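Local coordinates for Alr3699 protein (Nostoc sp., PDB 4XSO) that is of unknown function but has the two-domain GT-B fold shared by families of glycosyltransferases, at residues A[177-182]-A[365-370]; A[213-218]-A[249-254]; A[224-229]-A[259-264]; A[302-307]-A[358-363]. One frame throughout, in Å; residues are numbered along the deposited sequence.

Contact 1: A[177-182]-A[365-370]; sequences VIYNGF and SQRFDV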
loop_
_atom_site.group_PDB
_atom_site.type_symbol
_atom_site.label_atom_id
_atom_site.label_comp_id
_atom_site.label_asym_id
_atom_site.label_seq_id
_atom_site.Cartn_x
_atom_site.Cartn_y
_atom_site.Cartn_z
ATOM N N VAL A 177 19.578 -8.257 18.205
ATOM C CA VAL A 177 20.422 -7.102 18.249
ATOM C C VAL A 177 21.676 -7.374 17.405
ATOM O O VAL A 177 22.267 -8.382 17.600
ATOM C CB VAL A 177 20.843 -6.687 19.689
ATOM C CG1 VAL A 177 21.921 -5.666 19.678
ATOM C CG2 VAL A 177 19.627 -6.171 20.496
ATOM N N ILE A 178 22.011 -6.515 16.456
ATOM C CA ILE A 178 23.297 -6.621 15.716
ATOM C C ILE A 178 23.810 -5.199 15.658
ATOM O O ILE A 178 23.165 -4.312 15.141
ATOM C CB ILE A 178 23.169 -7.179 14.305
ATOM C CG1 ILE A 178 22.604 -8.579 14.315
ATOM C CG2 ILE A 178 24.542 -7.222 13.603
ATOM C CD1 ILE A 178 22.462 -9.147 12.932
ATOM N N TYR A 179 25.009 -4.987 16.225
ATOM C CA TYR A 179 25.588 -3.653 16.389
ATOM C C TYR A 179 26.138 -3.230 15.000
ATOM O O TYR A 179 26.319 -4.052 14.140
ATOM C CB TYR A 179 26.683 -3.763 17.458
ATOM C CG TYR A 179 26.171 -3.974 18.886
ATOM C CD1 TYR A 179 25.266 -3.061 19.444
ATOM C CD2 TYR A 179 26.665 -4.982 19.726
ATOM C CE1 TYR A 179 24.791 -3.187 20.754
ATOM C CE2 TYR A 179 26.178 -5.097 21.080
ATOM C CZ TYR A 179 25.247 -4.188 21.580
ATOM O OH TYR A 179 24.689 -4.219 22.927
ATOM N N ASN A 180 26.380 -1.931 14.806
ATOM C CA ASN A 180 27.102 -1.371 13.672
ATOM C C ASN A 180 28.544 -1.941 13.644
ATOM O O ASN A 180 29.180 -2.232 14.687
ATOM C CB ASN A 180 27.157 0.154 13.785
ATOM C CG ASN A 180 25.832 0.865 13.505
ATOM O OD1 ASN A 180 24.728 0.319 13.636
ATOM N ND2 ASN A 180 25.941 2.130 13.229
ATOM N N GLY A 181 29.053 -2.157 12.455
ATOM C CA GLY A 181 30.431 -2.689 12.318
ATOM C C GLY A 181 31.329 -1.602 11.735
ATOM O O GLY A 181 30.833 -0.715 11.080
ATOM N N PHE A 182 32.625 -1.731 11.975
ATOM C CA PHE A 182 33.664 -0.790 11.569
ATOM C C PHE A 182 34.922 -1.526 11.092
ATOM O O PHE A 182 35.306 -2.519 11.677
ATOM C CB PHE A 182 34.038 0.085 12.781
ATOM C CG PHE A 182 32.877 0.851 13.318
ATOM C CD1 PHE A 182 31.989 0.245 14.195
ATOM C CD2 PHE A 182 32.658 2.189 12.927
ATOM C CE1 PHE A 182 30.844 0.924 14.638
ATOM C CE2 PHE A 182 31.584 2.868 13.428
ATOM C CZ PHE A 182 30.675 2.228 14.298
ATOM N N SER A 365 37.338 -3.533 19.332
ATOM C CA SER A 365 37.819 -4.351 18.221
ATOM C C SER A 365 37.095 -5.715 18.251
ATOM O O SER A 365 36.776 -6.291 17.219
ATOM C CB SER A 365 39.353 -4.527 18.341
ATOM O OG SER A 365 39.948 -3.254 18.127
ATOM N N GLN A 366 36.899 -6.229 19.455
ATOM C CA GLN A 366 36.192 -7.485 19.610
ATOM C C GLN A 366 34.700 -7.390 19.227
ATOM O O GLN A 366 34.192 -8.257 18.488
ATOM C CB GLN A 366 36.467 -8.070 21.011
ATOM C CG GLN A 366 35.617 -9.267 21.407
ATOM C CD GLN A 366 35.556 -9.464 22.925
ATOM O OE1 GLN A 366 36.587 -9.564 23.583
ATOM N NE2 GLN A 366 34.344 -9.486 23.485
ATOM N N ARG A 367 33.981 -6.389 19.742
ATOM C CA ARG A 367 32.512 -6.293 19.555
ATOM C C ARG A 367 32.005 -5.697 18.264
ATOM O O ARG A 367 30.931 -5.998 17.855
ATOM C CB ARG A 367 31.977 -5.410 20.726
ATOM C CG ARG A 367 32.336 -5.972 22.107
ATOM C CD ARG A 367 31.826 -5.062 23.272
ATOM N NE ARG A 367 30.363 -5.028 23.251
ATOM C CZ ARG A 367 29.590 -4.138 23.878
ATOM N NH1 ARG A 367 30.094 -3.174 24.621
ATOM N NH2 ARG A 367 28.271 -4.222 23.735
ATOM N N PHE A 368 32.742 -4.760 17.646
ATOM C CA PHE A 368 32.228 -3.951 16.564
ATOM C C PHE A 368 33.032 -4.094 15.245
ATOM O O PHE A 368 32.868 -3.308 14.309
ATOM C CB PHE A 368 32.185 -2.513 17.007
ATOM C CG PHE A 368 31.492 -2.344 18.318
ATOM C CD1 PHE A 368 30.160 -2.680 18.451
ATOM C CD2 PHE A 368 32.186 -1.914 19.426
ATOM C CE1 PHE A 368 29.529 -2.510 19.702
ATOM C CE2 PHE A 368 31.569 -1.778 20.691
ATOM C CZ PHE A 368 30.270 -2.056 20.824
ATOM N N ASP A 369 33.866 -5.125 15.178
ATOM C CA ASP A 369 34.597 -5.428 13.927
ATOM C C ASP A 369 33.593 -5.752 12.822
ATOM O O ASP A 369 32.757 -6.630 12.975
ATOM C CB ASP A 369 35.579 -6.549 14.191
ATOM C CG ASP A 369 36.504 -6.840 13.005
ATOM O OD1 ASP A 369 36.251 -6.387 11.878
ATOM O OD2 ASP A 369 37.517 -7.540 13.266
ATOM N N VAL A 370 33.637 -4.979 11.757
ATOM C CA VAL A 370 32.777 -5.204 10.609
ATOM C C VAL A 370 32.831 -6.621 10.063
ATOM O O VAL A 370 31.804 -7.077 9.572
ATOM C CB VAL A 370 33.003 -4.175 9.478
ATOM C CG1 VAL A 370 34.297 -4.454 8.696
ATOM C CG2 VAL A 370 31.776 -4.128 8.561
#

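Contact 2: A[213-218]-A[249-254]; sequences SRLSPW and DYVKEL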
loop_
_atom_site.group_PDB
_atom_site.type_symbol
_atom_site.label_atom_id
_atom_site.label_comp_id
_atom_site.label_asym_id
_atom_site.label_seq_id
_atom_site.Cartn_x
_atom_site.Cartn_y
_atom_site.Cartn_z
ATOM N N SER A 213 30.673 15.902 15.525
ATOM C CA SER A 213 29.222 15.852 15.397
ATOM C C SER A 213 28.822 17.036 14.514
ATOM O O SER A 213 29.629 17.932 14.302
ATOM C CB SER A 213 28.568 15.735 16.778
ATOM O OG SER A 213 27.313 16.349 16.831
ATOM N N ARG A 214 27.570 17.067 14.043
ATOM C CA ARG A 214 27.058 18.266 13.444
ATOM C C ARG A 214 26.626 19.163 14.628
ATOM O O ARG A 214 26.359 18.706 15.737
ATOM C CB ARG A 214 25.870 17.959 12.505
ATOM C CG ARG A 214 24.724 17.254 13.201
ATOM C CD ARG A 214 23.681 16.735 12.209
ATOM N NE ARG A 214 22.746 15.859 12.902
ATOM C CZ ARG A 214 22.947 14.565 13.150
ATOM N NH1 ARG A 214 24.046 13.940 12.712
ATOM N NH2 ARG A 214 22.022 13.886 13.828
ATOM N N LEU A 215 26.664 20.447 14.393
ATOM C CA LEU A 215 26.396 21.430 15.409
ATOM C C LEU A 215 24.887 21.493 15.552
ATOM O O LEU A 215 24.198 22.077 14.699
ATOM C CB LEU A 215 26.983 22.782 14.980
ATOM C CG LEU A 215 28.488 22.772 14.722
ATOM C CD1 LEU A 215 28.916 24.137 14.168
ATOM C CD2 LEU A 215 29.264 22.425 15.982
ATOM N N SER A 216 24.274 20.985 16.551
ATOM C CA SER A 216 22.835 20.796 16.775
ATOM C C SER A 216 22.479 20.785 18.283
ATOM O O SER A 216 23.316 20.452 19.122
ATOM C CB SER A 216 22.393 19.547 16.041
ATOM O OG SER A 216 21.048 19.333 16.281
ATOM N N PRO A 217 21.489 21.275 18.828
ATOM C CA PRO A 217 21.296 21.316 20.298
ATOM C C PRO A 217 21.215 19.925 20.907
ATOM O O PRO A 217 21.696 19.705 22.011
ATOM C CB PRO A 217 19.945 22.038 20.492
ATOM C CG PRO A 217 19.631 22.680 19.174
ATOM C CD PRO A 217 20.475 22.067 18.089
ATOM N N TRP A 218 20.628 18.990 20.162
ATOM C CA TRP A 218 20.504 17.605 20.624
ATOM C C TRP A 218 21.918 17.010 20.825
ATOM O O TRP A 218 22.088 16.148 21.698
ATOM C CB TRP A 218 19.739 16.717 19.613
ATOM C CG TRP A 218 18.245 16.905 19.500
ATOM C CD1 TRP A 218 17.484 17.919 20.017
ATOM C CD2 TRP A 218 17.332 16.054 18.756
ATOM N NE1 TRP A 218 16.157 17.738 19.668
ATOM C CE2 TRP A 218 16.038 16.604 18.896
ATOM C CE3 TRP A 218 17.487 14.869 17.993
ATOM C CZ2 TRP A 218 14.897 16.005 18.301
ATOM C CZ3 TRP A 218 16.349 14.279 17.398
ATOM C CH2 TRP A 218 15.080 14.849 17.558
ATOM N N ASP A 249 20.298 29.268 14.458
ATOM C CA ASP A 249 20.266 29.914 15.810
ATOM C C ASP A 249 21.195 29.280 16.850
ATOM O O ASP A 249 21.647 29.954 17.811
ATOM C CB ASP A 249 18.854 29.832 16.447
ATOM C CG ASP A 249 17.791 30.547 15.650
ATOM O OD1 ASP A 249 18.072 30.963 14.518
ATOM O OD2 ASP A 249 16.658 30.675 16.170
ATOM N N TYR A 250 21.426 27.961 16.716
ATOM C CA TYR A 250 22.301 27.242 17.675
ATOM C C TYR A 250 23.756 27.615 17.512
ATOM O O TYR A 250 24.470 27.808 18.470
ATOM C CB TYR A 250 22.184 25.727 17.505
ATOM C CG TYR A 250 22.901 24.920 18.572
ATOM C CD1 TYR A 250 22.514 25.017 19.901
ATOM C CD2 TYR A 250 23.937 24.045 18.241
ATOM C CE1 TYR A 250 23.136 24.257 20.888
ATOM C CE2 TYR A 250 24.602 23.296 19.234
ATOM C CZ TYR A 250 24.217 23.411 20.560
ATOM O OH TYR A 250 24.814 22.677 21.586
ATOM N N VAL A 251 24.222 27.652 16.286
ATOM C CA VAL A 251 25.598 28.056 16.046
ATOM C C VAL A 251 25.908 29.459 16.567
ATOM O O VAL A 251 26.900 29.651 17.272
ATOM C CB VAL A 251 25.914 27.947 14.565
ATOM C CG1 VAL A 251 27.217 28.663 14.265
ATOM C CG2 VAL A 251 25.964 26.471 14.201
ATOM N N LYS A 252 25.037 30.421 16.261
ATOM C CA LYS A 252 25.036 31.755 16.929
ATOM C C LYS A 252 25.083 31.661 18.468
ATOM O O LYS A 252 25.883 32.321 19.111
ATOM C CB LYS A 252 23.777 32.549 16.527
ATOM C CG LYS A 252 23.751 34.010 16.990
ATOM C CD LYS A 252 22.347 34.611 16.948
ATOM C CE LYS A 252 21.540 34.150 18.169
ATOM N NZ LYS A 252 20.118 33.880 17.829
ATOM N N GLU A 253 24.243 30.821 19.045
ATOM C CA GLU A 253 24.207 30.626 20.497
ATOM C C GLU A 253 25.547 30.055 21.017
ATOM O O GLU A 253 26.076 30.499 22.056
ATOM C CB GLU A 253 22.997 29.778 20.856
ATOM C CG GLU A 253 22.716 29.632 22.353
ATOM C CD GLU A 253 22.877 28.183 22.863
ATOM O OE1 GLU A 253 23.916 27.876 23.531
ATOM O OE2 GLU A 253 21.965 27.352 22.572
ATOM N N LEU A 254 26.169 29.140 20.274
ATOM C CA LEU A 254 27.444 28.571 20.749
ATOM C C LEU A 254 28.483 29.633 20.771
ATOM O O LEU A 254 29.232 29.748 21.737
ATOM C CB LEU A 254 28.000 27.425 19.849
ATOM C CG LEU A 254 27.126 26.202 19.783
ATOM C CD1 LEU A 254 27.795 25.143 18.923
ATOM C CD2 LEU A 254 26.837 25.722 21.207
#

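Contact 3: A[224-229]-A[259-264]; sequences LIDALA and TRLGLE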
loop_
_atom_site.group_PDB
_atom_site.type_symbol
_atom_site.label_atom_id
_atom_site.label_comp_id
_atom_site.label_asym_id
_atom_site.label_seq_id
_atom_site.Cartn_x
_atom_site.Cartn_y
_atom_site.Cartn_z
ATOM N N LEU A 224 29.687 20.655 26.616
ATOM C CA LEU A 224 31.140 20.639 26.638
ATOM C C LEU A 224 31.692 22.044 26.950
ATOM O O LEU A 224 32.637 22.187 27.713
ATOM C CB LEU A 224 31.725 20.053 25.320
ATOM C CG LEU A 224 33.258 20.102 25.182
ATOM C CD1 LEU A 224 33.897 19.276 26.274
ATOM C CD2 LEU A 224 33.673 19.553 23.806
ATOM N N ILE A 225 31.141 23.057 26.292
ATOM C CA ILE A 225 31.559 24.450 26.494
ATOM C C ILE A 225 31.340 24.876 27.980
ATOM O O ILE A 225 32.298 25.333 28.583
ATOM C CB ILE A 225 30.887 25.379 25.458
ATOM C CG1 ILE A 225 31.387 24.997 24.051
ATOM C CG2 ILE A 225 31.218 26.827 25.762
ATOM C CD1 ILE A 225 30.455 25.417 22.951
ATOM N N ASP A 226 30.164 24.604 28.584
ATOM C CA ASP A 226 29.987 24.896 30.025
ATOM C C ASP A 226 31.003 24.137 30.884
ATOM O O ASP A 226 31.637 24.699 31.763
ATOM C CB ASP A 226 28.606 24.526 30.495
ATOM C CG ASP A 226 27.539 25.507 30.075
ATOM O OD1 ASP A 226 27.886 26.649 29.793
ATOM O OD2 ASP A 226 26.336 25.112 30.011
ATOM N N ALA A 227 31.250 22.862 30.577
ATOM C CA ALA A 227 32.271 22.143 31.329
ATOM C C ALA A 227 33.671 22.753 31.141
ATOM O O ALA A 227 34.481 22.736 32.060
ATOM C CB ALA A 227 32.292 20.669 30.940
ATOM N N LEU A 228 33.994 23.280 29.965
ATOM C CA LEU A 228 35.329 23.842 29.752
ATOM C C LEU A 228 35.581 25.000 30.727
ATOM O O LEU A 228 36.670 25.158 31.253
ATOM C CB LEU A 228 35.462 24.340 28.305
ATOM C CG LEU A 228 36.782 24.005 27.617
ATOM C CD1 LEU A 228 37.104 22.535 27.795
ATOM C CD2 LEU A 228 36.731 24.344 26.128
ATOM N N ALA A 229 34.530 25.756 30.993
ATOM C CA ALA A 229 34.566 26.845 31.961
ATOM C C ALA A 229 35.063 26.367 33.303
ATOM O O ALA A 229 35.544 27.177 34.079
ATOM C CB ALA A 229 33.187 27.470 32.089
ATOM N N THR A 259 32.155 33.205 23.831
ATOM C CA THR A 259 32.599 34.571 24.169
ATOM C C THR A 259 32.091 35.011 25.560
ATOM O O THR A 259 32.841 35.500 26.358
ATOM C CB THR A 259 32.096 35.560 23.128
ATOM O OG1 THR A 259 32.765 35.304 21.881
ATOM C CG2 THR A 259 32.399 37.005 23.597
ATOM N N ARG A 260 30.832 34.795 25.878
ATOM C CA ARG A 260 30.381 35.096 27.255
ATOM C C ARG A 260 31.202 34.395 28.398
ATOM O O ARG A 260 31.452 34.982 29.477
ATOM C CB ARG A 260 28.897 34.766 27.345
ATOM C CG ARG A 260 28.257 34.930 28.731
ATOM C CD ARG A 260 26.717 34.741 28.686
ATOM N NE ARG A 260 26.267 33.412 28.233
ATOM C CZ ARG A 260 26.395 32.259 28.915
ATOM N NH1 ARG A 260 26.981 32.208 30.104
ATOM N NH2 ARG A 260 25.939 31.125 28.396
ATOM N N LEU A 261 31.623 33.141 28.180
ATOM C CA LEU A 261 32.446 32.425 29.168
ATOM C C LEU A 261 33.891 32.812 29.114
ATOM O O LEU A 261 34.689 32.355 29.914
ATOM C CB LEU A 261 32.271 30.913 29.040
ATOM C CG LEU A 261 30.823 30.602 29.479
ATOM C CD1 LEU A 261 30.268 29.315 28.902
ATOM C CD2 LEU A 261 30.726 30.593 30.993
ATOM N N GLY A 262 34.267 33.707 28.208
ATOM C CA GLY A 262 35.706 33.985 28.042
ATOM C C GLY A 262 36.556 32.851 27.481
ATOM O O GLY A 262 37.772 32.800 27.699
ATOM N N LEU A 263 35.938 31.965 26.703
ATOM C CA LEU A 263 36.631 30.786 26.143
ATOM C C LEU A 263 37.080 30.818 24.653
ATOM O O LEU A 263 37.341 29.760 24.043
ATOM C CB LEU A 263 35.719 29.617 26.344
ATOM C CG LEU A 263 35.601 29.216 27.826
ATOM C CD1 LEU A 263 34.571 28.106 27.884
ATOM C CD2 LEU A 263 36.944 28.807 28.427
ATOM N N GLU A 264 37.213 32.013 24.072
ATOM C CA GLU A 264 37.341 32.149 22.620
ATOM C C GLU A 264 38.652 31.596 22.116
ATOM O O GLU A 264 38.755 31.230 20.964
ATOM C CB GLU A 264 37.195 33.608 22.142
ATOM C CG GLU A 264 38.163 34.596 22.805
ATOM C CD GLU A 264 37.585 35.229 24.077
ATOM O OE1 GLU A 264 36.531 34.734 24.572
ATOM O OE2 GLU A 264 38.168 36.236 24.524
#

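Contact 4: A[302-307]-A[358-363]; sequences EAMLCG and SNAQAI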
loop_
_atom_site.group_PDB
_atom_site.type_symbol
_atom_site.label_atom_id
_atom_site.label_comp_id
_atom_site.label_asym_id
_atom_site.label_seq_id
_atom_site.Cartn_x
_atom_site.Cartn_y
_atom_site.Cartn_z
ATOM N N GLU A 302 33.956 4.785 17.500
ATOM C CA GLU A 302 35.108 5.225 16.717
ATOM C C GLU A 302 36.237 5.679 17.604
ATOM O O GLU A 302 37.371 5.315 17.391
ATOM C CB GLU A 302 34.712 6.298 15.709
ATOM C CG GLU A 302 33.910 5.621 14.616
ATOM C CD GLU A 302 33.408 6.559 13.555
ATOM O OE1 GLU A 302 32.796 7.583 13.928
ATOM O OE2 GLU A 302 33.579 6.209 12.364
ATOM N N ALA A 303 35.877 6.387 18.659
ATOM C CA ALA A 303 36.854 6.891 19.611
ATOM C C ALA A 303 37.585 5.741 20.313
ATOM O O ALA A 303 38.804 5.771 20.495
ATOM C CB ALA A 303 36.129 7.785 20.601
ATOM N N MET A 304 36.813 4.712 20.649
ATOM C CA MET A 304 37.316 3.525 21.336
ATOM C C MET A 304 38.296 2.794 20.391
ATOM O O MET A 304 39.394 2.413 20.777
ATOM C CB MET A 304 36.142 2.627 21.744
ATOM C CG MET A 304 35.232 3.212 22.835
ATOM S SD MET A 304 33.782 2.170 23.260
ATOM C CE MET A 304 34.565 1.490 24.621
ATOM N N LEU A 305 37.908 2.617 19.152
ATOM C CA LEU A 305 38.773 1.938 18.174
ATOM C C LEU A 305 40.000 2.745 17.935
ATOM O O LEU A 305 41.035 2.182 17.513
ATOM C CB LEU A 305 38.008 1.749 16.860
ATOM C CG LEU A 305 36.937 0.685 16.878
ATOM C CD1 LEU A 305 36.060 0.823 15.649
ATOM C CD2 LEU A 305 37.557 -0.671 16.936
ATOM N N CYS A 306 39.934 4.075 18.159
ATOM C CA CYS A 306 41.143 4.877 17.993
ATOM C C CYS A 306 41.994 4.740 19.233
ATOM O O CYS A 306 43.022 5.385 19.369
ATOM C CB CYS A 306 40.879 6.358 17.752
ATOM S SG CYS A 306 40.065 6.798 16.240
ATOM N N GLY A 307 41.562 3.942 20.188
ATOM C CA GLY A 307 42.343 3.856 21.383
ATOM C C GLY A 307 42.319 5.117 22.222
ATOM O O GLY A 307 43.294 5.409 22.830
ATOM N N SER A 358 43.396 1.936 26.354
ATOM C CA SER A 358 43.875 0.703 25.774
ATOM C C SER A 358 42.794 -0.423 25.926
ATOM O O SER A 358 42.545 -1.183 24.982
ATOM C CB SER A 358 45.182 0.361 26.448
ATOM O OG SER A 358 45.557 -0.909 26.049
ATOM N N ASN A 359 42.095 -0.470 27.063
ATOM C CA ASN A 359 40.968 -1.413 27.242
ATOM C C ASN A 359 39.922 -1.173 26.140
ATOM O O ASN A 359 39.414 -2.125 25.495
ATOM C CB ASN A 359 40.286 -1.222 28.633
ATOM C CG ASN A 359 41.148 -1.673 29.768
ATOM O OD1 ASN A 359 42.187 -2.291 29.548
ATOM N ND2 ASN A 359 40.733 -1.381 30.994
ATOM N N ALA A 360 39.626 0.111 25.900
ATOM C CA ALA A 360 38.633 0.482 24.912
ATOM C C ALA A 360 38.924 -0.030 23.492
ATOM O O ALA A 360 38.058 -0.605 22.836
ATOM C CB ALA A 360 38.456 2.003 24.920
ATOM N N GLN A 361 40.144 0.150 23.015
ATOM C CA GLN A 361 40.514 -0.358 21.700
ATOM C C GLN A 361 40.285 -1.850 21.634
ATOM O O GLN A 361 39.759 -2.325 20.635
ATOM C CB GLN A 361 41.964 0.017 21.315
ATOM C CG GLN A 361 42.238 -0.236 19.849
ATOM C CD GLN A 361 43.554 0.407 19.387
ATOM O OE1 GLN A 361 44.603 0.018 19.837
ATOM N NE2 GLN A 361 43.475 1.462 18.535
ATOM N N ALA A 362 40.697 -2.570 22.685
ATOM C CA ALA A 362 40.623 -4.051 22.721
ATOM C C ALA A 362 39.167 -4.495 22.694
ATOM O O ALA A 362 38.836 -5.378 21.919
ATOM C CB ALA A 362 41.287 -4.624 23.979
ATOM N N ILE A 363 38.312 -3.926 23.580
ATOM C CA ILE A 363 36.962 -4.353 23.626
ATOM C C ILE A 363 36.195 -3.950 22.351
ATOM O O ILE A 363 35.390 -4.737 21.843
ATOM C CB ILE A 363 36.246 -3.932 24.968
ATOM C CG1 ILE A 363 34.816 -4.511 25.035
ATOM C CG2 ILE A 363 36.119 -2.447 25.140
ATOM C CD1 ILE A 363 34.835 -6.006 25.202
#

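Contact 1: A[177-182]-A[365-370]
Phe182 is tied to the end of helix 350-368 through its backbone: Phe182 N donates to Phe368 O (2.8 Å), and Val370 N donates to Phe182 O (3.0 Å). These bonds make a single beta bridge between Phe182 and Asp369. Phe368 O also takes a CA-H...O contact from Gly181 CA at 3.2 Å and sits at the edge of the Phe182 ring, while Phe182 CD1 lies 3.9 Å from Phe368 CB. With CG beside its own backbone N (chi1 -51°), Phe368 turns a ring edge to the face of Tyr179, an offset edge-to-face pair with centroids 5.5 Å apart and planes at 72°. Arg367 bends at chi3, laying its guanidinium face over Phe368 CZ and bringing NH2 within 3.5 Å of Tyr179 CE2. In the next shell, Glu320 meets both polar ends, its backbone O accepting from Arg367 NH1 and its OE1 hydrogen-bonded to Tyr179 OH. Asp369 OD1 caps Val371 N at the start of helix 370-382. The loop leaves edge strand 175-177 of the N-terminal sheet; Ile178 packs against helix 370-382 and Phe182 against helix 298-305.

Contact 2: A[213-218]-A[249-254]
The loop after strand 207-212, the first strand of the C-terminal Rossmann-like domain, lays Ser216 and Pro217 flat against the ring of Tyr250 from helix 248-260. The peptide link between the two residues covers one ring face: Pro217 N stands 3.6 Å above the ring plane, over its centre, and Ser216 C lies nearer the rim. Pro217 CD adds a CH-pi contact, 4.0 Å from the Tyr250 centroid and 20° off the ring normal. Towards the hydroxyl end, Ser216 O approaches Tyr250 CE2 to 3.1 Å. Tyr250 reaches this peptide because its CG is anti to the backbone N (chi1 -172°), which swings the ring off the helix towards the loop. On the opposite face sits Leu254 CG, one helical turn further on, so the ring is held between its own helix and the loop. Beside this sandwich Leu215 supplies a purely apolar flank, CD1 meeting Val251 CG2 at 3.8 Å and CD2 meeting Leu254 CD1 at 4.3 Å. The phenol hydroxyl is hydrogen-bonded to His222 ND1, which fixes the far end of the ring to helix 221-228. Gln221 of that helix touches Leu215, Tyr250 and Leu254. Backbone bonding of Leu215 with Asp242, just past strand 235-240, and of Trp218 with Thr291 places the loop between the ends of neighbouring parallel strands.

Contact 3: A[224-229]-A[259-264]
Leu261 and Leu263 both carry CG anti to their own carbonyl carbon (chi1 -68° and -70°), and the two side chains run towards the last turn of helix 221-228. Across from them, Ile225 holds CG2 anti to its backbone N, so that this methyl meets both leucines: it lies 4.1 Å from Leu261 CD1 and 4.2 Å from Leu263 CD1. Leu263 CD1 is the deeper of the two probes. It rests on the backbone of the helix end, 3.7 Å from Ile225 O and 3.9 Å from Leu228 CB, where Ala229 N makes only weak bonds to Ile225 O and Asp226 O. Leu261 spreads its two methyls along the outer side of the same turn, CD2 touching Ala229 CB at 4.1 Å and CD1 lying 3.7 Å from Asp226 OD1. That carboxylate oxygen has its polar partner in Gln257 NE2, one turn before Arg260. Arg260 NH2 stays 5.1 Å from Asp226 OD1, too far for a salt bridge, though its charge may still favour the carboxylate. Between the two leucines, Gly262 at positive phi (67°) ends helix 248-260 in a Schellman motif, and the turn probably helps both side chains point at helix 221-228. Leu224 and Leu228 pack inwards on strand 235-240, and Ile258 backs Leu263. Such apolar packing of the turn that ends one helix against the neighbouring helix, on one face of a parallel sheet, belongs to two successive beta-alpha-beta crossovers, through strands 207-212, 235-240 and 267-271, as in Rossmann-like domains.

Contact 4: A[302-307]-A[358-363]
Gln361 and the C-terminal end of helix 298-305 make the close-packed part of this contact. Gln361 CA comes 3.1 Å from Met304 O, a CA-H...O contact, and the backbones are near enough that Leu305 CA and Gln361 CA stand only 4.6 Å apart. From there the glutamine side chain sets CG anti to the backbone N (chi1 -167°) and stays extended beyond it, which carries the amide along the helix end to Leu305 O. Gln361 NE2 donates to that oxygen at 2.7 Å in an almost straight bond (177° at the hydrogen), the acceptor lying in the amide plane while the nitrogen stands above the plane of the carbonyl. Helix 298-305 links strands 285-287 and 310-313 of the C-terminal Rossmann-like domain, and its end is a Schellman motif. In it Gly307, at positive phi, returns its N to Met304 O at 2.7 Å; the same oxygen that faces Gln361 CA thus has a backbone donor of its own. Gly307 CA lies 3.9 Å from Gln361 CB, and the absence of a side chain leaves room for the amide NE2 beside it. The apolar end is slacker: Met304 bends at chi3 to set CE 3.9 Å from Ala360 CB, but Ile363 CG2 is no nearer to that methyl than 4.3 Å. Met304 and Ala360 are buried, with Val310 and Ala364 against the methionine, whereas Gln361 and Gly307 are partly exposed and Ser358 and Ala362 turn away from helix 298-305 on the solvent-facing side of helix 350-368.

Contacts 1 and 4 share helix 350-368 and touch where Phe182 packs on Leu305, so the helix is held first to the C-terminal domain and then to the loop leaving the N-terminal sheet. Contacts 2 and 3 share helix 248-260: its first turns pack on a loop and the turn after its end packs on helix 221-228; Leu254 and Ile225 join them. All four are partly buried, but contact 3 lies farthest from the chain centre, about 27 Å from centre to centre, against about 12 Å for contact 1. Main-chain bonding and aromatic rings mark contact 1, a side-chain amide contact 4, a peptide and a proline CH-pi contact over a tyrosine face contact 2, and aliphatic packing without a hydrogen bond between its segments contact 3.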